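Local coordinates for ralf, proline/betaine transporter (Legionella pneumophila, PDB 4D7Q), which probably acts as a guanine nucleotide exchange factor through its Sec7 domain, joined in this engineered chimera to the capping domain of a Rickettsia relative, at residues Asn237-Leu242 and Ala324-Lys329; Pro207-Asn212 and Leu318-Thr323; Gln91-Gly96 and Glu187-Glu192. The protein carries 2 engineered substitutions. All blocks are in the same frame, centred on the assembly; numbering follows the deposited sequence.

Contact 1: Asn237-Leu242 and Ala324-Lys329; sequences NIFPKL and ASFETK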
loop_
_atom_site.group_PDB
_atom_site.type_symbol
_atom_site.label_atom_id
_atom_site.label_comp_id
_atom_site.label_asym_id
_atom_site.label_seq_id
_atom_site.Cartn_x
_atom_site.Cartn_y
_atom_site.Cartn_z
ATOM N N ASN A 237 25.745 8.426 -5.337
ATOM C CA ASN A 237 25.711 8.763 -3.921
ATOM C C ASN A 237 25.758 10.295 -3.770
ATOM O O ASN A 237 26.818 10.911 -3.802
ATOM C CB ASN A 237 26.826 8.049 -3.154
ATOM C CG ASN A 237 26.900 8.350 -1.667
ATOM O OD1 ASN A 237 26.086 9.079 -1.098
ATOM N ND2 ASN A 237 27.884 7.781 -0.993
ATOM N N ILE A 238 24.578 10.904 -3.653
ATOM C CA ILE A 238 24.403 12.359 -3.499
ATOM C C ILE A 238 23.956 12.690 -2.057
ATOM O O ILE A 238 23.501 13.797 -1.777
ATOM C CB ILE A 238 23.390 12.868 -4.587
ATOM C CG1 ILE A 238 22.159 11.927 -4.719
ATOM C CG2 ILE A 238 24.089 12.978 -5.953
ATOM C CD1 ILE A 238 20.923 12.324 -4.002
ATOM N N PHE A 239 24.082 11.710 -1.159
ATOM C CA PHE A 239 23.636 11.778 0.229
ATOM C C PHE A 239 24.708 12.362 1.159
ATOM O O PHE A 239 25.731 11.706 1.392
ATOM C CB PHE A 239 23.131 10.385 0.678
ATOM C CG PHE A 239 22.086 9.827 -0.265
ATOM C CD1 PHE A 239 20.773 10.290 -0.229
ATOM C CD2 PHE A 239 22.424 8.873 -1.217
ATOM C CE1 PHE A 239 19.813 9.793 -1.123
ATOM C CE2 PHE A 239 21.469 8.383 -2.117
ATOM C CZ PHE A 239 20.166 8.850 -2.065
ATOM N N PRO A 240 24.508 13.612 1.674
ATOM C CA PRO A 240 25.543 14.237 2.524
ATOM C C PRO A 240 25.996 13.461 3.765
ATOM O O PRO A 240 27.136 13.626 4.161
ATOM C CB PRO A 240 24.946 15.611 2.871
ATOM C CG PRO A 240 23.944 15.877 1.809
ATOM C CD PRO A 240 23.383 14.545 1.437
ATOM N N LYS A 241 25.138 12.605 4.362
ATOM C CA LYS A 241 25.515 11.822 5.552
ATOM C C LYS A 241 26.238 10.527 5.181
ATOM O O LYS A 241 26.690 9.796 6.067
ATOM C CB LYS A 241 24.291 11.521 6.445
ATOM C CG LYS A 241 23.473 12.745 6.865
ATOM C CD LYS A 241 24.207 13.655 7.847
ATOM C CE LYS A 241 23.283 14.718 8.391
ATOM N NZ LYS A 241 24.012 15.979 8.704
ATOM N N LEU A 242 26.341 10.281 3.891
ATOM C CA LEU A 242 26.946 9.081 3.377
ATOM C C LEU A 242 28.131 9.314 2.421
ATOM O O LEU A 242 28.507 8.442 1.676
ATOM C CB LEU A 242 25.867 8.215 2.727
ATOM C CG LEU A 242 24.798 7.630 3.646
ATOM C CD1 LEU A 242 23.676 7.013 2.845
ATOM C CD2 LEU A 242 25.370 6.600 4.598
ATOM N N ALA A 324 18.133 11.500 6.845
ATOM C CA ALA A 324 18.759 12.725 7.360
ATOM C C ALA A 324 19.560 13.476 6.289
ATOM O O ALA A 324 19.857 14.653 6.473
ATOM C CB ALA A 324 19.626 12.406 8.567
ATOM N N SER A 325 19.861 12.807 5.157
ATOM C CA SER A 325 20.583 13.364 4.014
ATOM C C SER A 325 19.712 14.309 3.193
ATOM O O SER A 325 20.241 15.165 2.491
ATOM C CB SER A 325 21.139 12.252 3.133
ATOM O OG SER A 325 22.238 11.608 3.751
ATOM N N PHE A 326 18.389 14.144 3.244
ATOM C CA PHE A 326 17.499 15.053 2.540
ATOM C C PHE A 326 17.464 16.340 3.348
ATOM O O PHE A 326 17.533 16.292 4.576
ATOM C CB PHE A 326 16.094 14.432 2.326
ATOM C CG PHE A 326 16.093 13.339 1.268
ATOM C CD1 PHE A 326 15.917 13.648 -0.078
ATOM C CD2 PHE A 326 16.328 12.011 1.613
ATOM C CE1 PHE A 326 15.952 12.648 -1.058
ATOM C CE2 PHE A 326 16.372 11.005 0.628
ATOM C CZ PHE A 326 16.175 11.329 -0.698
ATOM N N GLU A 327 17.451 17.493 2.671
ATOM C CA GLU A 327 17.427 18.796 3.352
ATOM C C GLU A 327 16.164 18.982 4.183
ATOM O O GLU A 327 16.229 19.536 5.278
ATOM C CB GLU A 327 17.542 19.936 2.340
ATOM C CG GLU A 327 18.947 20.139 1.803
ATOM C CD GLU A 327 19.092 21.342 0.891
ATOM O OE1 GLU A 327 18.069 21.803 0.336
ATOM O OE2 GLU A 327 20.238 21.817 0.722
ATOM N N THR A 328 15.028 18.497 3.673
ATOM C CA THR A 328 13.731 18.588 4.346
ATOM C C THR A 328 13.678 17.670 5.555
ATOM O O THR A 328 13.994 16.471 5.452
ATOM C CB THR A 328 12.592 18.248 3.379
ATOM O OG1 THR A 328 12.858 18.809 2.091
ATOM C CG2 THR A 328 11.226 18.709 3.891
ATOM N N LYS A 329 13.251 18.218 6.702
ATOM C CA LYS A 329 13.075 17.374 7.881
ATOM C C LYS A 329 11.886 16.413 7.629
ATOM O O LYS A 329 10.980 16.721 6.841
ATOM C CB LYS A 329 12.935 18.190 9.188
ATOM C CG LYS A 329 11.627 18.955 9.354
ATOM C CD LYS A 329 11.476 19.519 10.773
ATOM C CE LYS A 329 10.231 20.368 10.917
ATOM N NZ LYS A 329 10.081 20.914 12.295
#
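Phe239 and Ser325 bring the two backbones to 5.1 Å between their CA atoms, where the irregular loop 237-242 passes the last turn of helix 313-325 and the chain that leaves it. Ser325 loses the most surface to the contact: its CB packs against CD of Pro240 and CB of Phe239, and its hydroxyl takes part in two hydrogen bonds. Lys241 N donates to Ser325 OG at 3.1 Å (N-H...O angle 156°), while the same OG is hydrogen-bonded to the carbonyl of Gln321 one turn back in the helix. With OG anti to its own carbonyl carbon (chi1 -73°), the hydroxyl can serve both the helix and the loop. The Pro240 ring lies beside the helix end, CD 3.4 Å from Ser325 O. The aliphatic chain of Lys241, bent at chi2 (-69°), runs past the helix terminus with CE 3.9 Å from Ala324 O.

Farther along, Phe239 and Phe326 project in the same direction, next to each other. Their rings form an offset edge-to-face pair in which Phe239 gives its edge; the planes are inclined to each other, the centroids 6.0 Å apart and CE1 of Phe239 4.0 Å from CZ of Phe326. CD1 of Ile238 lies over the rim of one face of the Phe239 ring. The loop is braced internally by Asn237, whose ND2 donates to Leu242 O at 2.8 Å and so ties its two ends together.

Within the capping domain, the contact fastens the loop between helix 220-230 and strand 248-252 onto the end of helix 313-325. Ile238 and Phe326 reach helix 220-230, Ala324 and Lys241 meet helix 341-351, and Phe326 also packs on strand 208-214.

Contact 2: Pro207-Asn212 and Leu318-Thr323; sequences PGYQIN and LAAQIT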
loop_
_atom_site.group_PDB
_atom_site.type_symbol
_atom_site.label_atom_id
_atom_site.label_comp_id
_atom_site.label_asym_id
_atom_site.label_seq_id
_atom_site.Cartn_x
_atom_site.Cartn_y
_atom_site.Cartn_z
ATOM N N PRO A 207 4.743 3.099 7.302
ATOM C CA PRO A 207 5.871 2.653 8.145
ATOM C C PRO A 207 7.217 3.205 7.680
ATOM O O PRO A 207 7.477 3.311 6.470
ATOM C CB PRO A 207 5.846 1.121 7.982
ATOM C CG PRO A 207 4.437 0.803 7.644
ATOM C CD PRO A 207 3.991 1.937 6.780
ATOM N N GLY A 208 8.058 3.538 8.650
ATOM C CA GLY A 208 9.380 4.083 8.398
ATOM C C GLY A 208 9.372 5.593 8.402
ATOM O O GLY A 208 8.594 6.216 9.127
ATOM N N TYR A 209 10.239 6.184 7.575
ATOM C CA TYR A 209 10.391 7.634 7.468
ATOM C C TYR A 209 9.691 8.175 6.239
ATOM O O TYR A 209 9.833 7.619 5.142
ATOM C CB TYR A 209 11.865 8.002 7.410
ATOM C CG TYR A 209 12.693 7.421 8.531
ATOM C CD1 TYR A 209 12.676 7.989 9.805
ATOM C CD2 TYR A 209 13.572 6.361 8.296
ATOM C CE1 TYR A 209 13.486 7.492 10.826
ATOM C CE2 TYR A 209 14.377 5.852 9.310
ATOM C CZ TYR A 209 14.350 6.434 10.567
ATOM O OH TYR A 209 15.159 5.917 11.552
ATOM N N GLN A 210 8.915 9.239 6.433
ATOM C CA GLN A 210 8.147 9.835 5.343
ATOM C C GLN A 210 8.391 11.321 5.287
ATOM O O GLN A 210 8.446 11.976 6.318
ATOM C CB GLN A 210 6.647 9.539 5.491
ATOM C CG GLN A 210 5.793 9.959 4.270
ATOM C CD GLN A 210 4.378 9.443 4.346
ATOM O OE1 GLN A 210 4.125 8.336 4.804
ATOM N NE2 GLN A 210 3.428 10.212 3.847
ATOM N N ILE A 211 8.567 11.841 4.071
ATOM C CA ILE A 211 8.749 13.266 3.830
ATOM C C ILE A 211 7.702 13.685 2.801
ATOM O O ILE A 211 7.811 13.324 1.619
ATOM C CB ILE A 211 10.185 13.692 3.427
ATOM C CG1 ILE A 211 11.292 12.964 4.251
ATOM C CG2 ILE A 211 10.299 15.231 3.527
ATOM C CD1 ILE A 211 12.791 13.332 3.846
ATOM N N ASN A 212 6.664 14.408 3.267
ATOM C CA ASN A 212 5.600 14.900 2.394
ATOM C C ASN A 212 5.972 16.243 1.836
ATOM O O ASN A 212 6.815 16.920 2.411
ATOM C CB ASN A 212 4.302 15.082 3.168
ATOM C CG ASN A 212 3.673 13.810 3.600
ATOM O OD1 ASN A 212 3.835 12.761 2.967
ATOM N ND2 ASN A 212 2.889 13.905 4.656
ATOM N N LEU A 318 21.261 2.833 8.129
ATOM C CA LEU A 318 21.309 3.287 6.737
ATOM C C LEU A 318 20.026 4.022 6.337
ATOM O O LEU A 318 20.129 5.106 5.748
ATOM C CB LEU A 318 21.624 2.118 5.771
ATOM C CG LEU A 318 21.728 2.441 4.260
ATOM C CD1 LEU A 318 22.881 3.423 3.954
ATOM C CD2 LEU A 318 21.892 1.185 3.458
ATOM N N ALA A 319 18.831 3.501 6.735
ATOM C CA ALA A 319 17.562 4.180 6.430
ATOM C C ALA A 319 17.523 5.568 7.111
ATOM O O ALA A 319 17.193 6.543 6.437
ATOM C CB ALA A 319 16.363 3.332 6.840
ATOM N N ALA A 320 17.990 5.681 8.386
ATOM C CA ALA A 320 18.059 6.980 9.079
ATOM C C ALA A 320 19.083 7.936 8.446
ATOM O O ALA A 320 18.802 9.132 8.381
ATOM C CB ALA A 320 18.348 6.799 10.561
ATOM N N GLN A 321 20.255 7.417 7.970
ATOM C CA GLN A 321 21.315 8.229 7.307
ATOM C C GLN A 321 20.809 8.822 5.997
ATOM O O GLN A 321 21.049 9.997 5.709
ATOM C CB GLN A 321 22.586 7.395 7.033
ATOM C CG GLN A 321 23.349 7.031 8.300
ATOM C CD GLN A 321 24.485 6.066 8.074
ATOM O OE1 GLN A 321 24.316 4.970 7.543
ATOM N NE2 GLN A 321 25.663 6.437 8.521
ATOM N N ILE A 322 20.121 7.993 5.200
ATOM C CA ILE A 322 19.525 8.383 3.916
ATOM C C ILE A 322 18.488 9.465 4.184
ATOM O O ILE A 322 18.516 10.507 3.518
ATOM C CB ILE A 322 18.898 7.156 3.205
ATOM C CG1 ILE A 322 20.011 6.196 2.693
ATOM C CG2 ILE A 322 17.941 7.604 2.049
ATOM C CD1 ILE A 322 19.534 4.750 2.345
ATOM N N THR A 323 17.596 9.225 5.180
ATOM C CA THR A 323 16.542 10.181 5.532
ATOM C C THR A 323 17.110 11.522 5.969
ATOM O O THR A 323 16.653 12.560 5.496
ATOM C CB THR A 323 15.567 9.610 6.567
ATOM O OG1 THR A 323 15.140 8.311 6.167
ATOM C CG2 THR A 323 14.353 10.471 6.707
#
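Tyr209 reaches from strand 208-214 onto helix 313-325, a helix packed on the antiparallel sheet of the capping domain. Strand and helix run nearly parallel, their local axes 12° apart and 9.4 Å from each other at closest approach. The tyrosine ring lies across the helix surface: CD2 comes to 3.3 Å from Thr323 OG1, CE2 lies 4.0 Å from Ala319 CB, and the phenolic oxygen OH passes 3.5 Å from Ala320 CB. The small alanines allow the ring to approach the helix backbone closely. Ile211, two residues on and on the same side of the strand, adds its CD1 in a loose contact, 4.3 Å from Thr323 CG2.

Behind this first shell, the strand is held by backbone bonds of Tyr209 and Ile211 to Ile301 and Ile299 of strand 297-303, and the tyrosine hydroxyl is hydrogen-bonded to Leu344 O of helix 341-351, which fixes the far end of the ring. Thr323 is positioned from within its own helix. Its OG1 sits beside the backbone N (chi1 -49°) and donates to Ala319 O at 2.7 Å, approaching from the face of that carbonyl plane opposite to Thr323 N.

Contact 3: Gln91-Gly96 and Glu187-Glu192; sequences QSFVEG and EELYSE. With GOL (glycerol), chain F.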
loop_
_atom_site.group_PDB
_atom_site.type_symbol
_atom_site.label_atom_id
_atom_site.label_comp_id
_atom_site.label_asym_id
_atom_site.label_seq_id
_atom_site.Cartn_x
_atom_site.Cartn_y
_atom_site.Cartn_z
ATOM N N GLN A 91 -23.336 -9.557 -5.357
ATOM C CA GLN A 91 -23.005 -8.157 -5.121
ATOM C C GLN A 91 -22.599 -7.536 -6.444
ATOM O O GLN A 91 -21.958 -8.170 -7.225
ATOM C CB GLN A 91 -21.833 -8.022 -4.129
ATOM C CG GLN A 91 -22.162 -8.041 -2.649
ATOM C CD GLN A 91 -21.241 -7.219 -1.765
ATOM O OE1 GLN A 91 -20.092 -7.552 -1.551
ATOM N NE2 GLN A 91 -21.773 -6.161 -1.208
ATOM N N SER A 92 -22.965 -6.293 -6.679
ATOM C CA SER A 92 -22.544 -5.581 -7.854
ATOM C C SER A 92 -21.052 -5.273 -7.753
ATOM O O SER A 92 -20.511 -5.353 -6.708
ATOM C CB SER A 92 -23.351 -4.322 -8.023
ATOM O OG SER A 92 -22.842 -3.302 -7.276
ATOM N N PHE A 93 -20.424 -4.962 -8.866
ATOM C CA PHE A 93 -19.002 -4.737 -8.876
ATOM C C PHE A 93 -18.668 -3.564 -7.951
ATOM O O PHE A 93 -17.858 -3.671 -7.112
ATOM C CB PHE A 93 -18.459 -4.515 -10.286
ATOM C CG PHE A 93 -17.007 -4.209 -10.316
ATOM C CD1 PHE A 93 -16.087 -5.205 -10.328
ATOM C CD2 PHE A 93 -16.565 -2.931 -10.313
ATOM C CE1 PHE A 93 -14.751 -4.933 -10.326
ATOM C CE2 PHE A 93 -15.233 -2.647 -10.304
ATOM C CZ PHE A 93 -14.320 -3.646 -10.321
ATOM N N VAL A 94 -19.368 -2.469 -8.124
ATOM C CA VAL A 94 -19.177 -1.248 -7.322
ATOM C C VAL A 94 -19.442 -1.519 -5.819
ATOM O O VAL A 94 -18.624 -1.114 -4.991
ATOM C CB VAL A 94 -19.996 -0.044 -7.887
ATOM C CG1 VAL A 94 -19.892 1.192 -6.982
ATOM C CG2 VAL A 94 -19.556 0.305 -9.299
ATOM N N GLU A 95 -20.536 -2.249 -5.472
ATOM C CA GLU A 95 -20.849 -2.590 -4.064
ATOM C C GLU A 95 -19.711 -3.400 -3.432
ATOM O O GLU A 95 -19.328 -3.121 -2.307
ATOM C CB GLU A 95 -22.143 -3.432 -3.933
ATOM C CG GLU A 95 -23.449 -2.720 -4.229
ATOM C CD GLU A 95 -24.690 -3.605 -4.232
ATOM O OE1 GLU A 95 -24.603 -4.794 -4.630
ATOM O OE2 GLU A 95 -25.770 -3.083 -3.870
ATOM N N GLY A 96 -19.247 -4.437 -4.137
ATOM C CA GLY A 96 -18.180 -5.327 -3.681
ATOM C C GLY A 96 -16.884 -4.589 -3.448
ATOM O O GLY A 96 -16.260 -4.743 -2.397
ATOM N N GLU A 187 -23.217 1.595 -17.796
ATOM C CA GLU A 187 -24.230 2.587 -17.401
ATOM C C GLU A 187 -24.597 2.397 -15.929
ATOM O O GLU A 187 -24.740 3.377 -15.199
ATOM C CB GLU A 187 -25.477 2.454 -18.270
ATOM C CG GLU A 187 -25.305 3.019 -19.662
ATOM C CD GLU A 187 -26.295 2.499 -20.683
ATOM O OE1 GLU A 187 -27.370 2.000 -20.283
ATOM O OE2 GLU A 187 -25.999 2.604 -21.892
ATOM N N GLU A 188 -24.666 1.146 -15.520
ATOM C CA GLU A 188 -24.951 0.741 -14.160
ATOM C C GLU A 188 -23.762 1.000 -13.227
ATOM O O GLU A 188 -23.927 1.486 -12.142
ATOM C CB GLU A 188 -25.386 -0.718 -14.113
ATOM C CG GLU A 188 -26.760 -0.953 -14.714
ATOM C CD GLU A 188 -27.086 -2.406 -15.066
ATOM O OE1 GLU A 188 -26.207 -3.301 -15.010
ATOM O OE2 GLU A 188 -28.259 -2.652 -15.428
ATOM N N LEU A 189 -22.575 0.670 -13.692
ATOM C CA LEU A 189 -21.353 0.994 -13.013
ATOM C C LEU A 189 -21.262 2.483 -12.691
ATOM O O LEU A 189 -21.091 2.844 -11.574
ATOM C CB LEU A 189 -20.155 0.545 -13.821
ATOM C CG LEU A 189 -18.844 0.657 -13.060
ATOM C CD1 LEU A 189 -18.220 -0.675 -12.721
ATOM C CD2 LEU A 189 -17.881 1.503 -13.824
ATOM N N TYR A 190 -21.428 3.311 -13.704
ATOM C CA TYR A 190 -21.472 4.743 -13.542
ATOM C C TYR A 190 -22.545 5.256 -12.562
ATOM O O TYR A 190 -22.251 6.051 -11.734
ATOM C CB TYR A 190 -21.599 5.426 -14.887
ATOM C CG TYR A 190 -21.340 6.900 -14.850
ATOM C CD1 TYR A 190 -22.326 7.790 -14.494
ATOM C CD2 TYR A 190 -20.116 7.395 -15.186
ATOM C CE1 TYR A 190 -22.082 9.133 -14.449
ATOM C CE2 TYR A 190 -19.860 8.738 -15.153
ATOM C CZ TYR A 190 -20.851 9.600 -14.783
ATOM O OH TYR A 190 -20.608 10.916 -14.759
ATOM N N SER A 191 -23.765 4.757 -12.694
ATOM C CA SER A 191 -24.881 5.098 -11.811
ATOM C C SER A 191 -24.543 4.827 -10.335
ATOM O O SER A 191 -24.813 5.667 -9.488
ATOM C CB SER A 191 -26.136 4.320 -12.218
ATOM O OG SER A 191 -27.209 4.660 -11.353
ATOM N N GLU A 192 -23.906 3.679 -10.039
ATOM C CA GLU A 192 -23.527 3.304 -8.668
ATOM C C GLU A 192 -22.358 4.122 -8.150
ATOM O O GLU A 192 -22.327 4.449 -6.964
ATOM C CB GLU A 192 -23.186 1.829 -8.597
ATOM C CG GLU A 192 -24.360 0.917 -8.871
ATOM C CD GLU A 192 -23.966 -0.531 -8.724
ATOM O OE1 GLU A 192 -23.549 -0.916 -7.612
ATOM O OE2 GLU A 192 -24.001 -1.261 -9.735
HETATM C C1 GOL F . -22.513 -4.332 -11.277
HETATM O O1 GOL F . -21.637 -5.409 -11.359
HETATM C C2 GOL F . -21.716 -3.061 -11.446
HETATM O O2 GOL F . -21.708 -2.263 -10.301
HETATM C C3 GOL F . -22.177 -2.273 -12.643
HETATM O O3 GOL F . -22.532 -3.116 -13.691
#
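A capping box at the start of helix 93-102 lines a glycerol-binding site in the Sec7 domain, with helix 183-195 facing it; the glycerol probably comes from the crystallisation liquor. Ser92 is the N-cap: its OG accepts from Glu95 N at 3.1 Å, and Ser92 N donates in return to Glu95 OE1 along an almost straight bond (175°). The same serine hydroxyl donates to Glu192 OE1 at an unusually short 2.5 Å, using the syn lone pair of the carboxylate. With OG set between its backbone N and carbonyl carbon (chi1 84°), Ser92 thus serves its own helix and the opposing one together.

The other carboxylate oxygen, Glu192 OE2, accepts from glycerol O2 at 2.6 Å. Glycerol O2 in turn accepts from Val94 N at 3.2 Å, and glycerol O1 from Phe93 N at 2.8 Å, so the ligand takes up two amides of the first helical turn; it is also hydrogen-bonded to Phe185 O. The partial positive charge of that helix end would probably favour the charged form of the Glu192 carboxylate.

Beyond the polar groups the contact turns apolar. Val94 and Glu192 run alongside each other, pointing oppositely, CG1 of Val94 lying against CB of Glu192, while Leu189 CD1 reaches both Phe93 CD2 (3.7 Å) and Val94 CG2 (3.8 Å).

Around this pair, Phe93 and Leu189 both pack on Thr145 of helix 135-152, Leu189 touches helix 165-171, and the Phe93 ring makes an edge-to-face pair with Tyr124 of helix 110-127.

Contact 3 comes first along the chain and is complete before the other two begin; it lies in the all-helical Sec7 domain, whereas contacts 1 and 2 belong to the capping domain, on the other side of the chain's centre. Its centre is about 47 Å from that of contact 1 and about 40 Å from that of contact 2. The centres of contacts 1 and 2 are about 10 Å apart; the two share helix 313-325 and touch each other, with their segments alternating in sequence. One helix therefore ties sheet and loop together within the capping domain. Helix 183-195 and strand 208-214 are successive elements, in the Legionella and Rickettsia parts of the engineered fusion respectively.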